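Local coordinates for protein AggB (Escherichia coli, PDB 4PHX) that is the minor subunit of aggregative adherence fimbriae type I, with an Ig-like fold completed by donor-strand complementation, and probably sits at the fimbrial tip in host-cell adhesion, at residues 31-36 against 83-88; 37-42 against 64-69; 50-55 against 108-113; 60-65 against 99-104. One frame throughout, in Å; residues are numbered along the deposited sequence.

Contact 1: residues 31-36 against 83-88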
loop_
_atom_site.group_PDB
_atom_site.type_symbol
_atom_site.label_atom_id
_atom_site.label_comp_id
_atom_site.label_asym_id
_atom_site.label_seq_id
_atom_site.Cartn_x
_atom_site.Cartn_y
_atom_site.Cartn_z
ATOM N N PRO B 31 -12.322 -19.205 38.001
ATOM C CA PRO B 31 -12.583 -17.778 37.787
ATOM C C PRO B 31 -11.289 -17.024 37.552
ATOM O O PRO B 31 -10.259 -17.375 38.130
ATOM C CB PRO B 31 -13.189 -17.334 39.124
ATOM C CG PRO B 31 -12.664 -18.323 40.113
ATOM C CD PRO B 31 -12.689 -19.615 39.367
ATOM N N HIS B 32 -11.340 -15.995 36.720
ATOM C CA HIS B 32 -10.144 -15.245 36.406
ATOM C C HIS B 32 -10.543 -13.917 35.791
ATOM O O HIS B 32 -11.679 -13.741 35.369
ATOM C CB HIS B 32 -9.315 -16.034 35.398
ATOM C CG HIS B 32 -9.973 -16.164 34.061
ATOM N ND1 HIS B 32 -11.001 -17.053 33.823
ATOM C CD2 HIS B 32 -9.763 -15.508 32.897
ATOM C CE1 HIS B 32 -11.390 -16.941 32.565
ATOM N NE2 HIS B 32 -10.653 -16.014 31.981
ATOM N N ASP B 33 -9.609 -12.985 35.707
ATOM C CA ASP B 33 -9.930 -11.704 35.109
ATOM C C ASP B 33 -9.081 -11.368 33.884
ATOM O O ASP B 33 -9.067 -10.221 33.426
ATOM C CB ASP B 33 -9.826 -10.588 36.151
ATOM C CG ASP B 33 -11.009 -10.549 37.079
ATOM O OD1 ASP B 33 -12.005 -9.866 36.758
ATOM O OD2 ASP B 33 -10.938 -11.198 38.138
ATOM N N GLY B 34 -8.378 -12.358 33.348
ATOM C CA GLY B 34 -7.545 -12.092 32.190
ATOM C C GLY B 34 -6.724 -13.253 31.673
ATOM O O GLY B 34 -6.745 -14.335 32.258
ATOM N N PHE B 35 -6.037 -13.026 30.552
ATOM C CA PHE B 35 -5.190 -14.030 29.908
ATOM C C PHE B 35 -3.851 -13.407 29.516
ATOM O O PHE B 35 -3.763 -12.229 29.188
ATOM C CB PHE B 35 -5.794 -14.594 28.625
ATOM C CG PHE B 35 -7.176 -15.171 28.758
ATOM C CD1 PHE B 35 -8.298 -14.374 28.579
ATOM C CD2 PHE B 35 -7.359 -16.530 28.953
ATOM C CE1 PHE B 35 -9.583 -14.925 28.655
ATOM C CE2 PHE B 35 -8.632 -17.080 29.018
ATOM C CZ PHE B 35 -9.736 -16.281 28.872
ATOM N N HIS B 36 -2.840 -14.254 29.443
ATOM C CA HIS B 36 -1.450 -13.862 29.495
ATOM C C HIS B 36 -0.745 -14.981 28.766
ATOM O O HIS B 36 -0.777 -16.122 29.238
ATOM C CB HIS B 36 -1.130 -13.943 30.974
ATOM C CG HIS B 36 0.278 -13.640 31.342
ATOM N ND1 HIS B 36 0.859 -14.167 32.473
ATOM C CD2 HIS B 36 1.203 -12.830 30.778
ATOM C CE1 HIS B 36 2.090 -13.704 32.586
ATOM N NE2 HIS B 36 2.326 -12.896 31.568
ATOM N N TYR B 83 -1.332 -9.827 26.499
ATOM C CA TYR B 83 -2.381 -9.974 27.501
ATOM C C TYR B 83 -3.733 -9.493 26.969
ATOM O O TYR B 83 -3.809 -8.827 25.933
ATOM C CB TYR B 83 -2.021 -9.205 28.788
ATOM C CG TYR B 83 -3.027 -8.128 29.174
ATOM C CD1 TYR B 83 -4.013 -8.375 30.125
ATOM C CD2 TYR B 83 -2.999 -6.873 28.579
ATOM C CE1 TYR B 83 -4.945 -7.409 30.465
ATOM C CE2 TYR B 83 -3.930 -5.892 28.928
ATOM C CZ TYR B 83 -4.898 -6.170 29.868
ATOM O OH TYR B 83 -5.828 -5.204 30.208
ATOM N N ARG B 84 -4.786 -9.832 27.707
ATOM C CA ARG B 84 -6.160 -9.546 27.345
ATOM C C ARG B 84 -7.006 -9.638 28.625
ATOM O O ARG B 84 -6.893 -10.614 29.376
ATOM C CB ARG B 84 -6.594 -10.609 26.363
ATOM C CG ARG B 84 -7.969 -10.497 25.888
ATOM C CD ARG B 84 -8.287 -11.684 25.025
ATOM N NE ARG B 84 -9.370 -11.340 24.117
ATOM C CZ ARG B 84 -9.188 -10.998 22.846
ATOM N NH1 ARG B 84 -7.961 -10.990 22.325
ATOM N NH2 ARG B 84 -10.235 -10.692 22.090
ATOM N N GLN B 85 -7.821 -8.617 28.895
ATOM C CA GLN B 85 -8.709 -8.634 30.059
ATOM C C GLN B 85 -9.885 -9.499 29.712
ATOM O O GLN B 85 -10.163 -9.708 28.531
ATOM C CB GLN B 85 -9.199 -7.226 30.415
ATOM C CG GLN B 85 -10.118 -7.126 31.656
ATOM C CD GLN B 85 -9.370 -6.751 32.934
ATOM O OE1 GLN B 85 -8.715 -5.706 33.005
ATOM N NE2 GLN B 85 -9.466 -7.607 33.952
ATOM N N GLY B 86 -10.574 -10.018 30.726
ATOM C CA GLY B 86 -11.802 -10.746 30.482
ATOM C C GLY B 86 -12.046 -11.883 31.445
ATOM O O GLY B 86 -11.113 -12.551 31.894
ATOM N N GLU B 87 -13.316 -12.115 31.752
ATOM C CA GLU B 87 -13.685 -13.225 32.623
ATOM C C GLU B 87 -14.170 -14.408 31.818
ATOM O O GLU B 87 -14.482 -15.454 32.385
ATOM C CB GLU B 87 -14.779 -12.815 33.611
ATOM C CG GLU B 87 -14.400 -11.658 34.515
ATOM C CD GLU B 87 -15.579 -11.174 35.337
ATOM O OE1 GLU B 87 -15.552 -10.005 35.775
ATOM O OE2 GLU B 87 -16.530 -11.968 35.541
ATOM N N GLU B 88 -14.247 -14.251 30.500
ATOM C CA GLU B 88 -14.778 -15.328 29.682
ATOM C C GLU B 88 -13.872 -16.541 29.724
ATOM O O GLU B 88 -12.682 -16.450 29.979
ATOM C CB GLU B 88 -15.056 -14.895 28.231
ATOM C CG GLU B 88 -13.835 -14.732 27.367
ATOM C CD GLU B 88 -13.359 -13.302 27.360
ATOM O OE1 GLU B 88 -14.145 -12.419 27.789
ATOM O OE2 GLU B 88 -12.207 -13.055 26.932
#

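Contact 2: residues 37-42 against 64-69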
loop_
_atom_site.group_PDB
_atom_site.type_symbol
_atom_site.label_atom_id
_atom_site.label_comp_id
_atom_site.label_asym_id
_atom_site.label_seq_id
_atom_site.Cartn_x
_atom_site.Cartn_y
_atom_site.Cartn_z
ATOM N N ILE B 37 -0.151 -14.698 27.614
ATOM C CA ILE B 37 0.594 -15.724 26.873
ATOM C C ILE B 37 1.924 -15.211 26.370
ATOM O O ILE B 37 2.107 -14.010 26.234
ATOM C CB ILE B 37 -0.178 -16.252 25.629
ATOM C CG1 ILE B 37 -0.407 -15.135 24.623
ATOM C CG2 ILE B 37 -1.485 -16.876 26.017
ATOM C CD1 ILE B 37 -1.520 -15.433 23.603
ATOM N N TRP B 38 2.843 -16.124 26.063
ATOM C CA TRP B 38 4.085 -15.747 25.409
ATOM C C TRP B 38 4.675 -16.943 24.695
ATOM O O TRP B 38 4.205 -18.071 24.883
ATOM C CB TRP B 38 5.092 -15.157 26.404
ATOM C CG TRP B 38 5.450 -16.061 27.532
ATOM C CD1 TRP B 38 6.552 -16.871 27.621
ATOM C CD2 TRP B 38 4.713 -16.258 28.751
ATOM N NE1 TRP B 38 6.540 -17.554 28.815
ATOM C CE2 TRP B 38 5.422 -17.196 29.525
ATOM C CE3 TRP B 38 3.519 -15.736 29.255
ATOM C CZ2 TRP B 38 4.987 -17.613 30.776
ATOM C CZ3 TRP B 38 3.082 -16.150 30.499
ATOM C CH2 TRP B 38 3.811 -17.083 31.249
ATOM N N ILE B 39 5.687 -16.709 23.862
ATOM C CA ILE B 39 6.398 -17.827 23.267
ATOM C C ILE B 39 7.719 -18.009 23.986
ATOM O O ILE B 39 8.388 -17.018 24.296
ATOM C CB ILE B 39 6.706 -17.586 21.797
ATOM C CG1 ILE B 39 5.405 -17.412 20.999
ATOM C CG2 ILE B 39 7.613 -18.718 21.242
ATOM C CD1 ILE B 39 5.628 -17.278 19.520
ATOM N N ASN B 40 8.117 -19.253 24.249
ATOM C CA ASN B 40 9.464 -19.488 24.810
ATOM C C ASN B 40 10.542 -19.579 23.740
ATOM O O ASN B 40 10.906 -20.666 23.287
ATOM C CB ASN B 40 9.502 -20.725 25.687
ATOM C CG ASN B 40 8.461 -20.689 26.754
ATOM O OD1 ASN B 40 8.501 -19.845 27.645
ATOM N ND2 ASN B 40 7.503 -21.595 26.664
ATOM N N ALA B 41 11.020 -18.420 23.318
ATOM C CA ALA B 41 12.047 -18.333 22.295
ATOM C C ALA B 41 12.706 -16.976 22.456
ATOM O O ALA B 41 12.193 -16.119 23.179
ATOM C CB ALA B 41 11.437 -18.474 20.940
ATOM N N SER B 42 13.846 -16.788 21.809
ATOM C CA SER B 42 14.529 -15.492 21.792
ATOM C C SER B 42 13.622 -14.340 21.352
ATOM O O SER B 42 13.071 -14.360 20.241
ATOM C CB SER B 42 15.724 -15.563 20.846
ATOM O OG SER B 42 16.383 -16.809 20.986
ATOM N N VAL B 64 8.557 -14.260 14.223
ATOM C CA VAL B 64 7.144 -14.441 14.421
ATOM C C VAL B 64 6.669 -13.499 15.506
ATOM O O VAL B 64 7.477 -12.931 16.248
ATOM C CB VAL B 64 6.836 -15.886 14.792
ATOM C CG1 VAL B 64 7.337 -16.812 13.699
ATOM C CG2 VAL B 64 7.456 -16.237 16.165
ATOM N N LYS B 65 5.356 -13.311 15.577
ATOM C CA LYS B 65 4.757 -12.525 16.647
ATOM C C LYS B 65 3.502 -13.224 17.150
ATOM O O LYS B 65 2.855 -13.985 16.427
ATOM C CB LYS B 65 4.436 -11.090 16.193
ATOM C CG LYS B 65 3.454 -10.994 15.028
ATOM C CD LYS B 65 3.085 -9.534 14.686
ATOM C CE LYS B 65 2.085 -9.450 13.540
ATOM N NZ LYS B 65 1.806 -8.026 13.147
ATOM N N ILE B 66 3.160 -12.958 18.401
ATOM C CA ILE B 66 2.044 -13.644 19.015
ATOM C C ILE B 66 0.997 -12.682 19.562
ATOM O O ILE B 66 1.306 -11.631 20.098
ATOM C CB ILE B 66 2.528 -14.602 20.124
ATOM C CG1 ILE B 66 1.402 -15.549 20.539
ATOM C CG2 ILE B 66 3.082 -13.800 21.310
ATOM C CD1 ILE B 66 1.833 -16.658 21.516
ATOM N N GLY B 67 -0.256 -13.076 19.428
ATOM C CA GLY B 67 -1.351 -12.318 20.000
ATOM C C GLY B 67 -2.439 -12.128 18.966
ATOM O O GLY B 67 -3.123 -13.077 18.609
ATOM N N GLY B 68 -2.560 -10.907 18.454
ATOM C CA GLY B 68 -3.573 -10.591 17.463
ATOM C C GLY B 68 -4.673 -9.757 18.079
ATOM O O GLY B 68 -4.538 -9.294 19.219
ATOM N N GLY B 69 -5.766 -9.591 17.336
ATOM C CA GLY B 69 -6.926 -8.829 17.781
ATOM C C GLY B 69 -7.294 -8.918 19.256
ATOM O O GLY B 69 -7.781 -9.944 19.724
#

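Contact 3: residues 50-55 against 108-113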
loop_
_atom_site.group_PDB
_atom_site.type_symbol
_atom_site.label_atom_id
_atom_site.label_comp_id
_atom_site.label_asym_id
_atom_site.label_seq_id
_atom_site.Cartn_x
_atom_site.Cartn_y
_atom_site.Cartn_z
ATOM N N TYR B 50 9.345 -12.506 18.210
ATOM C CA TYR B 50 10.361 -13.511 18.444
ATOM C C TYR B 50 11.028 -13.960 17.158
ATOM O O TYR B 50 10.488 -13.766 16.076
ATOM C CB TYR B 50 9.710 -14.740 19.086
ATOM C CG TYR B 50 8.895 -14.474 20.330
ATOM C CD1 TYR B 50 9.454 -14.637 21.602
ATOM C CD2 TYR B 50 7.552 -14.105 20.241
ATOM C CE1 TYR B 50 8.700 -14.416 22.753
ATOM C CE2 TYR B 50 6.804 -13.875 21.366
ATOM C CZ TYR B 50 7.377 -14.028 22.621
ATOM O OH TYR B 50 6.621 -13.806 23.741
ATOM N N ILE B 51 12.184 -14.601 17.298
ATOM C CA ILE B 51 12.835 -15.297 16.193
ATOM C C ILE B 51 12.901 -16.781 16.514
ATOM O O ILE B 51 13.307 -17.160 17.606
ATOM C CB ILE B 51 14.280 -14.792 15.987
ATOM C CG1 ILE B 51 14.285 -13.340 15.508
ATOM C CG2 ILE B 51 15.020 -15.693 15.012
ATOM C CD1 ILE B 51 14.441 -13.208 14.009
ATOM N N VAL B 52 12.534 -17.628 15.570
ATOM C CA VAL B 52 12.535 -19.061 15.830
ATOM C C VAL B 52 13.466 -19.816 14.895
ATOM O O VAL B 52 13.429 -19.619 13.684
ATOM C CB VAL B 52 11.113 -19.651 15.683
ATOM C CG1 VAL B 52 11.128 -21.155 15.889
ATOM C CG2 VAL B 52 10.176 -18.990 16.658
ATOM N N GLN B 53 14.267 -20.710 15.469
ATOM C CA GLN B 53 15.249 -21.497 14.733
ATOM C C GLN B 53 14.620 -22.634 13.956
ATOM O O GLN B 53 13.792 -23.374 14.482
ATOM C CB GLN B 53 16.286 -22.100 15.693
ATOM C CG GLN B 53 17.318 -21.120 16.213
ATOM C CD GLN B 53 18.084 -20.432 15.090
ATOM O OE1 GLN B 53 17.697 -19.353 14.634
ATOM N NE2 GLN B 53 19.179 -21.050 14.647
ATOM N N ASN B 54 15.036 -22.775 12.703
ATOM C CA ASN B 54 14.808 -23.996 11.952
ATOM C C ASN B 54 15.681 -25.078 12.562
ATOM O O ASN B 54 16.666 -24.786 13.236
ATOM C CB ASN B 54 15.212 -23.781 10.497
ATOM C CG ASN B 54 14.872 -24.961 9.601
ATOM O OD1 ASN B 54 14.904 -26.121 10.020
ATOM N ND2 ASN B 54 14.543 -24.661 8.348
ATOM N N ASN B 55 15.325 -26.331 12.326
ATOM C CA ASN B 55 16.212 -27.424 12.690
ATOM C C ASN B 55 17.242 -27.661 11.592
ATOM O O ASN B 55 17.101 -28.578 10.776
ATOM C CB ASN B 55 15.419 -28.689 12.986
ATOM C CG ASN B 55 14.390 -28.474 14.068
ATOM O OD1 ASN B 55 13.190 -28.569 13.821
ATOM N ND2 ASN B 55 14.852 -28.169 15.278
ATOM N N TYR B 108 9.939 -26.014 12.477
ATOM C CA TYR B 108 10.090 -24.972 13.476
ATOM C C TYR B 108 9.216 -25.305 14.678
ATOM O O TYR B 108 8.010 -25.553 14.536
ATOM C CB TYR B 108 9.693 -23.613 12.918
ATOM C CG TYR B 108 10.494 -23.147 11.731
ATOM C CD1 TYR B 108 11.551 -22.263 11.879
ATOM C CD2 TYR B 108 10.173 -23.574 10.455
ATOM C CE1 TYR B 108 12.267 -21.827 10.778
ATOM C CE2 TYR B 108 10.875 -23.147 9.358
ATOM C CZ TYR B 108 11.922 -22.281 9.517
ATOM O OH TYR B 108 12.613 -21.881 8.399
ATOM N N ILE B 109 9.832 -25.317 15.855
ATOM C CA ILE B 109 9.116 -25.611 17.087
ATOM C C ILE B 109 8.641 -24.348 17.792
ATOM O O ILE B 109 9.433 -23.534 18.260
ATOM C CB ILE B 109 9.971 -26.425 18.061
ATOM C CG1 ILE B 109 10.364 -27.760 17.437
ATOM C CG2 ILE B 109 9.206 -26.688 19.334
ATOM C CD1 ILE B 109 11.647 -28.321 18.009
ATOM N N PHE B 110 7.330 -24.185 17.867
ATOM C CA PHE B 110 6.780 -23.134 18.702
ATOM C C PHE B 110 6.423 -23.672 20.091
ATOM O O PHE B 110 5.620 -24.593 20.247
ATOM C CB PHE B 110 5.569 -22.532 18.016
ATOM C CG PHE B 110 5.898 -21.861 16.704
ATOM C CD1 PHE B 110 6.908 -20.914 16.631
ATOM C CD2 PHE B 110 5.207 -22.184 15.550
ATOM C CE1 PHE B 110 7.209 -20.289 15.431
ATOM C CE2 PHE B 110 5.506 -21.563 14.342
ATOM C CZ PHE B 110 6.508 -20.617 14.282
ATOM N N SER B 111 7.031 -23.099 21.112
ATOM C CA SER B 111 6.674 -23.469 22.457
ATOM C C SER B 111 5.957 -22.294 23.076
ATOM O O SER B 111 6.547 -21.227 23.221
ATOM C CB SER B 111 7.919 -23.820 23.260
ATOM O OG SER B 111 7.610 -23.788 24.637
ATOM N N VAL B 112 4.691 -22.495 23.434
ATOM C CA VAL B 112 3.847 -21.430 23.927
ATOM C C VAL B 112 3.477 -21.658 25.393
ATOM O O VAL B 112 3.064 -22.749 25.776
ATOM C CB VAL B 112 2.547 -21.351 23.115
ATOM C CG1 VAL B 112 1.689 -20.214 23.612
ATOM C CG2 VAL B 112 2.853 -21.168 21.636
ATOM N N SER B 113 3.639 -20.623 26.208
ATOM C CA SER B 113 3.160 -20.644 27.582
ATOM C C SER B 113 2.066 -19.599 27.783
ATOM O O SER B 113 1.981 -18.611 27.037
ATOM C CB SER B 113 4.302 -20.415 28.579
ATOM O OG SER B 113 5.183 -21.514 28.614
#

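Contact 4: residues 60-65 against 99-104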
loop_
_atom_site.group_PDB
_atom_site.type_symbol
_atom_site.label_atom_id
_atom_site.label_comp_id
_atom_site.label_asym_id
_atom_site.label_seq_id
_atom_site.Cartn_x
_atom_site.Cartn_y
_atom_site.Cartn_z
ATOM N N HIS B 60 18.573 -20.261 9.229
ATOM C CA HIS B 60 17.168 -20.054 8.857
ATOM C C HIS B 60 16.338 -19.559 10.036
ATOM O O HIS B 60 16.181 -20.269 11.033
ATOM C CB HIS B 60 16.557 -21.355 8.348
ATOM C CG HIS B 60 17.488 -22.173 7.512
ATOM N ND1 HIS B 60 18.296 -21.618 6.539
ATOM C CD2 HIS B 60 17.749 -23.501 7.509
ATOM C CE1 HIS B 60 19.010 -22.571 5.971
ATOM N NE2 HIS B 60 18.698 -23.723 6.540
ATOM N N GLU B 61 15.784 -18.356 9.919
ATOM C CA GLU B 61 15.099 -17.758 11.056
ATOM C C GLU B 61 13.774 -17.115 10.721
ATOM O O GLU B 61 13.733 -16.093 10.037
ATOM C CB GLU B 61 15.993 -16.723 11.734
ATOM C CG GLU B 61 17.149 -17.334 12.470
ATOM C CD GLU B 61 17.915 -16.319 13.268
ATOM O OE1 GLU B 61 17.999 -15.163 12.804
ATOM O OE2 GLU B 61 18.416 -16.671 14.356
ATOM N N LEU B 62 12.693 -17.701 11.230
ATOM C CA LEU B 62 11.398 -17.050 11.176
ATOM C C LEU B 62 11.278 -16.025 12.280
ATOM O O LEU B 62 11.528 -16.331 13.440
ATOM C CB LEU B 62 10.281 -18.065 11.299
ATOM C CG LEU B 62 10.068 -18.823 10.001
ATOM C CD1 LEU B 62 8.949 -19.846 10.160
ATOM C CD2 LEU B 62 9.768 -17.823 8.884
ATOM N N LYS B 63 10.924 -14.802 11.914
ATOM C CA LYS B 63 10.510 -13.811 12.886
ATOM C C LYS B 63 9.015 -13.996 13.014
ATOM O O LYS B 63 8.272 -13.902 12.035
ATOM C CB LYS B 63 10.777 -12.378 12.400
ATOM C CG LYS B 63 12.078 -12.156 11.647
ATOM C CD LYS B 63 12.267 -10.684 11.251
ATOM C CE LYS B 63 12.307 -9.728 12.457
ATOM N NZ LYS B 63 13.597 -9.792 13.222
ATOM N N VAL B 64 8.557 -14.260 14.223
ATOM C CA VAL B 64 7.144 -14.441 14.421
ATOM C C VAL B 64 6.669 -13.499 15.506
ATOM O O VAL B 64 7.477 -12.931 16.248
ATOM C CB VAL B 64 6.836 -15.886 14.792
ATOM C CG1 VAL B 64 7.337 -16.812 13.699
ATOM C CG2 VAL B 64 7.456 -16.237 16.165
ATOM N N LYS B 65 5.356 -13.311 15.577
ATOM C CA LYS B 65 4.757 -12.525 16.647
ATOM C C LYS B 65 3.502 -13.224 17.150
ATOM O O LYS B 65 2.855 -13.985 16.427
ATOM C CB LYS B 65 4.436 -11.090 16.193
ATOM C CG LYS B 65 3.454 -10.994 15.028
ATOM C CD LYS B 65 3.085 -9.534 14.686
ATOM C CE LYS B 65 2.085 -9.450 13.540
ATOM N NZ LYS B 65 1.806 -8.026 13.147
ATOM N N GLY B 99 6.317 -9.522 9.786
ATOM C CA GLY B 99 6.795 -8.915 8.562
ATOM C C GLY B 99 6.807 -9.883 7.389
ATOM O O GLY B 99 6.534 -11.087 7.545
ATOM N N ASN B 100 7.112 -9.342 6.207
ATOM C CA ASN B 100 7.279 -10.147 5.005
ATOM C C ASN B 100 8.641 -10.801 5.056
ATOM O O ASN B 100 9.624 -10.160 5.436
ATOM C CB ASN B 100 7.188 -9.279 3.748
ATOM C CG ASN B 100 5.846 -8.603 3.598
ATOM O OD1 ASN B 100 4.802 -9.217 3.807
ATOM N ND2 ASN B 100 5.866 -7.323 3.236
ATOM N N GLN B 101 8.713 -12.067 4.663
ATOM C CA GLN B 101 9.959 -12.810 4.784
ATOM C C GLN B 101 9.891 -14.111 4.013
ATOM O O GLN B 101 8.828 -14.567 3.621
ATOM C CB GLN B 101 10.288 -13.097 6.262
ATOM C CG GLN B 101 9.401 -14.150 6.950
ATOM C CD GLN B 101 9.510 -14.135 8.492
ATOM O OE1 GLN B 101 10.608 -14.043 9.053
ATOM N NE2 GLN B 101 8.358 -14.230 9.178
ATOM N N TYR B 102 11.049 -14.710 3.819
ATOM C CA TYR B 102 11.164 -15.995 3.163
ATOM C C TYR B 102 11.238 -17.104 4.210
ATOM O O TYR B 102 11.733 -16.900 5.314
ATOM C CB TYR B 102 12.433 -16.004 2.305
ATOM C CG TYR B 102 12.997 -17.377 2.022
ATOM C CD1 TYR B 102 12.471 -18.166 1.016
ATOM C CD2 TYR B 102 14.062 -17.873 2.754
ATOM C CE1 TYR B 102 12.987 -19.409 0.742
ATOM C CE2 TYR B 102 14.591 -19.119 2.489
ATOM C CZ TYR B 102 14.045 -19.883 1.480
ATOM O OH TYR B 102 14.567 -21.124 1.201
ATOM N N SER B 103 10.778 -18.287 3.842
ATOM C CA SER B 103 10.809 -19.411 4.759
ATOM C C SER B 103 11.681 -20.538 4.239
ATOM O O SER B 103 11.326 -21.240 3.290
ATOM C CB SER B 103 9.387 -19.933 5.011
ATOM O OG SER B 103 8.858 -20.529 3.834
ATOM N N ALA B 104 12.831 -20.718 4.863
ATOM C CA ALA B 104 13.589 -21.914 4.594
ATOM C C ALA B 104 12.712 -23.064 5.032
ATOM O O ALA B 104 12.074 -22.990 6.080
ATOM C CB ALA B 104 14.867 -21.909 5.368
#

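Contact 1: residues 31-36 against 83-88
Phe35 and Arg84 form the hydrogen-bonded antiparallel pair that joins strands 34-39 and 82-85 in the six-stranded sheet of the Ig-like sandwich. Phe35 N gives its hydrogen to Arg84 O at 2.8 Å, and Arg84 N returns a bond to Phe35 O at 3.0 Å, more bent at 137°. The Phe35 carbonyl also takes a CA-H...O contact from Tyr83. Beyond this pair Asp33 O becomes the shared acceptor: Gly86 N reaches it at 3.1 Å from above the carbonyl plane, and Gln85 NE2 adds a short but bent, weak bond, brought there by a side chain that kinks at chi2 (96°). Asp33 and Gly34 both face Leu117 on their other side, a classic beta bulge. The His32 ring lies with Glu88 O at its edge, 2.9 Å from NE2, while ND1 bonds to Glu30 O. Phe35 turns its ring edge to the same carbonyl, with CZ 3.2 Å from Glu88 O. Arg84 NH1 bonds to Gly69 O, and the side chain makes a cation-pi contact with Trp71. Asp33 OD1 and Glu87 OE1 lie 3.7 Å apart; two carboxylates this close would probably raise the pKa of one of them, while the backbone bonds carry the pairing.

Contact 2: residues 37-42 against 64-69
The hydrophobic core of the beta sandwich is where Ile37 and Ile39 of one sheet meet Val64 and Ile66 of the other. The closest approach is Ile39 CG1 to Ile66 CD1, 3.7 Å. That same methyl of Ile66 also lies 4.1 Å from Ile37 CG1, so it sits between two isoleucines that are both on the inner side of strand 34-39. It gets there because Ile66 holds CG1 anti to its backbone N (chi1 -167°) and then runs on extended, carrying CD1 across the gap. Ile39 sends its own CD1 the other way along strand 61-67, to Val64 CG2 at 4.0 Å, and the two side chains cross at about a right angle. Strands 34-39 and 61-67 belong to different sheets of the Ig-like sandwich; their short segments run antiparallel at 167° with axes 7.4 Å apart, and no hydrogen bond passes between them. Phe93 of strand 90-97 packs on both Ile37 and Ile66, while Val112 and Phe110 of strand 107-117 touch Ile66 and Val64. Trp38, between the two isoleucines, points away from strand 61-67; its indole meets the His36 ring with the planes at about 50°, and NE1 makes a weak bond to Asn40 OD1. Asn40 ND2 is bound by Ser111 OG and Ser113 OG, at the end of the strand where Asn40 centres an inverse gamma turn.

Contact 3: residues 50-55 against 108-113
Val52 presses its CG2 methyl against the edge of the Phe110 ring, 3.5 Å from CE1, and this is the tight part of the contact. The valine and the phenylalanine side chains cross at about a right angle. CG2 stands beside the backbone N of Val52, whereas CG1 is anti to it (chi1 177°) and turns instead to Tyr108 CB at 4.1 Å and Ile109 O at 3.8 Å. One side chain thus fills the angle between two aromatic residues of strand 107-117. The Tyr108 ring lies next to the backbone where strand 49-53 ends: Val52 O is at its edge, 3.7 Å from CD1, and Asn54 CB is 3.5 Å from CE1. Leu62 and Leu140 also pack on this ring, one from each sheet, so the contact closes one end of the sandwich between strands 49-53 and 107-117, whose short segments run at 134° to each other, well short of antiparallel. The other side is looser. The side chains of Ile109 and Asn55 are exposed and only loosely apposed, and the Gln53 side chain starts away from the other strand. Asn54 ND2 makes only a weak, bent bond to Tyr108 OH at 3.4 Å. Both polar groups have stronger partners, ND2 in Pro105 O and the hydroxyl in Ala104 O, which implies that apolar packing holds these strands together while the polar ends are tied to the 104-105 loop.

Contact 4: residues 60-65 against 99-104
Gln101 points its carboxamide straight at the backbone of Lys63 and grips it with two hydrogen bonds. OE1 accepts from Lys63 N at 3.0 Å and NE2 donates to Lys63 O at 2.9 Å, each with an angle of 169° at the hydrogen. The acceptor Lys63 O lies 6° out of the amide plane. Together OE1 and NE2 pair with the N-H and C=O of one residue, as a neighbouring strand would. Gln101 sets CG between its backbone N and carbonyl carbon (chi1 72°), and the rest of the chain runs out extended to bring the amide across. Ser97 OG also bonds to NE2, which helps to fix the amide's rotation. Leu62 comes at about a right angle to the glutamine, its CD2 3.7 Å from Gln101 CD. Strand 61-67 here belongs to the five-stranded sheet of the Ig-like sandwich, whereas strand 101-102 pairs with strand 14-15 in a small two-stranded sheet, so the glutamine joins the two. At the other end of the contact Ala104 CB stands over one face of the His60 ring in a CH-pi contact, 3.8 Å from the centroid and displaced toward the rim. Lys63 CG lies 3.5 Å from Gln101 OE1; farther out the chain bends at chi3 and chi4, and NZ bonds to Asn44 OD1. Tyr102 packs on Pro131 of a neighbouring subunit.

How the contacts relate
Contacts 1 and 2 share strand 34-39 and lie about 17 Å apart by their centres, joined where Arg84 bonds Gly69. Contact 2 sits near the centre of the chain and runs between the two sheets of the sandwich; contact 1 stays within the six-stranded sheet. Contacts 2 and 4 share strand 61-67, overlapping at Val64 and Lys65, with centres about 14 Å apart. The centre of contact 3 lies about 10 Å from that of contact 2. Along the chain contact 4 is nested in the loop closed by contact 3, and contact 2 in that closed by contact 1. The centres of contacts 1 and 4 are about 30 Å apart, so the four are spread across the domain on both sides of its centre.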